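Local coordinates for protein GH5 (Bacteroidetes bacterium AC2a, PDB 4YHG) that probably hydrolyses beta-1,4-glucosidic bonds in cellulose as a family 5 endoglucanase and binds a glucan in its pocket, at residues V238-Y243 and V289-G294. The protein carries 1 engineered substitution. Sequence-based numbering, arbitrary orientation.
Sequences VAVHSY and VPVYFG. With BGC (beta-D-glucopyranose), chain C.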
loop_
_atom_site.group_PDB
_atom_site.type_symbol
_atom_site.label_atom_id
_atom_site.label_comp_id
_atom_site.label_asym_id
_atom_site.label_seq_id
_atom_site.Cartn_x
_atom_site.Cartn_y
_atom_site.Cartn_z
ATOM N N VAL A 238 -3.690 -8.062 6.753
ATOM C CA VAL A 238 -3.461 -8.407 5.367
ATOM C C VAL A 238 -3.354 -7.126 4.523
ATOM O O VAL A 238 -4.268 -6.290 4.510
ATOM C CB VAL A 238 -4.553 -9.339 4.838
ATOM C CG1 VAL A 238 -4.342 -9.609 3.353
ATOM C CG2 VAL A 238 -4.545 -10.667 5.589
ATOM N N ALA A 239 -2.239 -6.990 3.809
ATOM C CA ALA A 239 -2.033 -5.838 2.951
ATOM C C ALA A 239 -2.364 -6.207 1.526
ATOM O O ALA A 239 -1.919 -7.238 1.054
ATOM C CB ALA A 239 -0.606 -5.356 3.040
ATOM N N VAL A 240 -3.165 -5.372 0.859
ATOM C CA VAL A 240 -3.525 -5.568 -0.549
ATOM C C VAL A 240 -3.431 -4.209 -1.244
ATOM O O VAL A 240 -3.298 -3.203 -0.570
ATOM C CB VAL A 240 -4.946 -6.133 -0.713
ATOM C CG1 VAL A 240 -5.020 -7.599 -0.332
ATOM C CG2 VAL A 240 -5.951 -5.335 0.089
ATOM N N HIS A 241 -3.444 -4.207 -2.573
ATOM C CA HIS A 241 -3.505 -2.997 -3.389
ATOM C C HIS A 241 -4.645 -3.145 -4.377
ATOM O O HIS A 241 -4.957 -4.254 -4.772
ATOM C CB HIS A 241 -2.265 -2.810 -4.271
ATOM C CG HIS A 241 -1.003 -2.553 -3.527
ATOM N ND1 HIS A 241 0.207 -2.409 -4.172
ATOM C CD2 HIS A 241 -0.751 -2.401 -2.211
ATOM C CE1 HIS A 241 1.155 -2.203 -3.279
ATOM N NE2 HIS A 241 0.598 -2.183 -2.083
ATOM N N SER A 242 -5.216 -2.029 -4.822
ATOM C CA SER A 242 -6.141 -2.079 -5.942
ATOM C C SER A 242 -6.189 -0.790 -6.685
ATOM O O SER A 242 -6.483 0.261 -6.096
ATOM C CB SER A 242 -7.560 -2.404 -5.488
ATOM O OG SER A 242 -8.468 -2.298 -6.584
ATOM N N TYR A 243 -5.906 -0.888 -7.984
ATOM C CA TYR A 243 -6.123 0.203 -8.929
ATOM C C TYR A 243 -7.150 -0.274 -9.976
ATOM O O TYR A 243 -6.984 -0.025 -11.164
ATOM C CB TYR A 243 -4.794 0.566 -9.602
ATOM C CG TYR A 243 -3.719 1.066 -8.659
ATOM C CD1 TYR A 243 -3.615 2.422 -8.347
ATOM C CD2 TYR A 243 -2.794 0.198 -8.090
ATOM C CE1 TYR A 243 -2.623 2.893 -7.495
ATOM C CE2 TYR A 243 -1.804 0.660 -7.236
ATOM C CZ TYR A 243 -1.719 2.016 -6.938
ATOM O OH TYR A 243 -0.734 2.496 -6.082
ATOM N N VAL A 289 -9.330 -10.917 11.241
ATOM C CA VAL A 289 -8.044 -10.526 10.699
ATOM C C VAL A 289 -8.234 -9.252 9.897
ATOM O O VAL A 289 -8.969 -9.237 8.929
ATOM C CB VAL A 289 -7.485 -11.631 9.795
ATOM C CG1 VAL A 289 -6.219 -11.173 9.102
ATOM C CG2 VAL A 289 -7.251 -12.920 10.597
ATOM N N PRO A 290 -7.603 -8.167 10.314
ATOM C CA PRO A 290 -7.731 -6.915 9.566
ATOM C C PRO A 290 -7.135 -6.932 8.160
ATOM O O PRO A 290 -6.174 -7.639 7.900
ATOM C CB PRO A 290 -7.007 -5.885 10.439
ATOM C CG PRO A 290 -6.227 -6.647 11.442
ATOM C CD PRO A 290 -6.825 -8.016 11.561
ATOM N N VAL A 291 -7.726 -6.135 7.275
ATOM C CA VAL A 291 -7.254 -5.936 5.923
ATOM C C VAL A 291 -7.092 -4.441 5.718
ATOM O O VAL A 291 -7.942 -3.681 6.148
ATOM C CB VAL A 291 -8.306 -6.445 4.901
ATOM C CG1 VAL A 291 -7.897 -6.138 3.449
ATOM C CG2 VAL A 291 -8.579 -7.919 5.094
ATOM N N TYR A 292 -6.031 -4.010 5.055
ATOM C CA TYR A 292 -5.950 -2.627 4.582
ATOM C C TYR A 292 -5.439 -2.566 3.146
ATOM O O TYR A 292 -4.754 -3.475 2.690
ATOM C CB TYR A 292 -5.045 -1.778 5.498
ATOM C CG TYR A 292 -3.566 -2.141 5.452
ATOM C CD1 TYR A 292 -3.065 -3.184 6.223
ATOM C CD2 TYR A 292 -2.684 -1.434 4.657
ATOM C CE1 TYR A 292 -1.719 -3.516 6.173
ATOM C CE2 TYR A 292 -1.355 -1.750 4.604
ATOM C CZ TYR A 292 -0.863 -2.799 5.355
ATOM O OH TYR A 292 0.478 -3.138 5.307
ATOM N N PHE A 293 -5.795 -1.511 2.423
ATOM C CA PHE A 293 -5.242 -1.297 1.088
ATOM C C PHE A 293 -4.040 -0.418 1.323
ATOM O O PHE A 293 -4.181 0.738 1.739
ATOM C CB PHE A 293 -6.279 -0.677 0.116
ATOM C CG PHE A 293 -7.280 -1.704 -0.438
ATOM C CD1 PHE A 293 -8.434 -2.033 0.279
ATOM C CD2 PHE A 293 -7.015 -2.395 -1.605
ATOM C CE1 PHE A 293 -9.330 -2.994 -0.188
ATOM C CE2 PHE A 293 -7.889 -3.348 -2.071
ATOM C CZ PHE A 293 -9.053 -3.648 -1.361
ATOM N N GLY A 294 -2.857 -0.997 1.149
ATOM C CA GLY A 294 -1.610 -0.243 1.224
ATOM C C GLY A 294 -1.555 0.802 0.123
ATOM O O GLY A 294 -0.948 1.871 0.293
HETATM C C2 BGC C . 3.741 -0.012 -6.569
HETATM C C3 BGC C . 3.924 1.531 -6.623
HETATM C C4 BGC C . 3.505 2.006 -8.030
HETATM C C5 BGC C . 2.029 1.686 -8.205
HETATM C C6 BGC C . 1.387 2.380 -9.410
HETATM C C1 BGC C . 2.366 -0.495 -7.136
HETATM O O1 BGC C . 2.357 -1.920 -7.411
HETATM O O2 BGC C . 3.911 -0.477 -5.217
HETATM O O3 BGC C . 5.283 1.921 -6.272
HETATM O O4 BGC C . 3.765 3.389 -8.294
HETATM O O5 BGC C . 1.953 0.247 -8.319
HETATM O O6 BGC C . 1.920 1.809 -10.607
#
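Val238 to Val240 run parallel beside Val291 to Phe293, joined by four backbone hydrogen bonds, from Val238 N to Pro290 O (2.8 Å) up to Gly294 N to Val240 O (2.8 Å), which link strands 236-242 and 291-296, the sixth and seventh of the eight-stranded TIM barrel. On the face that turns to helix 270-285, Val240 CG2 sits over the Phe293 ring in a CH-pi contact, 3.6 Å from the ring centroid. With CG anti to its carbonyl carbon (chi1 -79°), Phe293 lies along this face, and its CE2 also meets Ser242 CB at 3.6 Å. Cutting Phe293 back to an alanine would probably leave Val240 CG2 and Ser242 CB without their aromatic cover and open a gap beside Leu277. The other face looks into the barrel: Ala239 CA lies over one face of the Tyr292 ring, offset toward its rim, and Ala239 CB approaches Tyr292 CZ at 3.5 Å. Tyr292 OH, buried there, is hydrogen-bonded to Glu160. Nearer the C-terminal mouth, His241 CD2 rests 4.0 Å from Gly294 C, and its ring reaches toward the glucose, CE1 lying 3.8 Å from BGC O2. Tyr243 OH stands 3.6 Å from BGC C5 and hydrogen-bonds Glu295, which also binds the sugar. Apolar packing on the outer face thus ties the strand pair to helix 270-285, Tyr292 links it to Glu160 within the barrel, and His241 and Tyr243 line the glycan pocket.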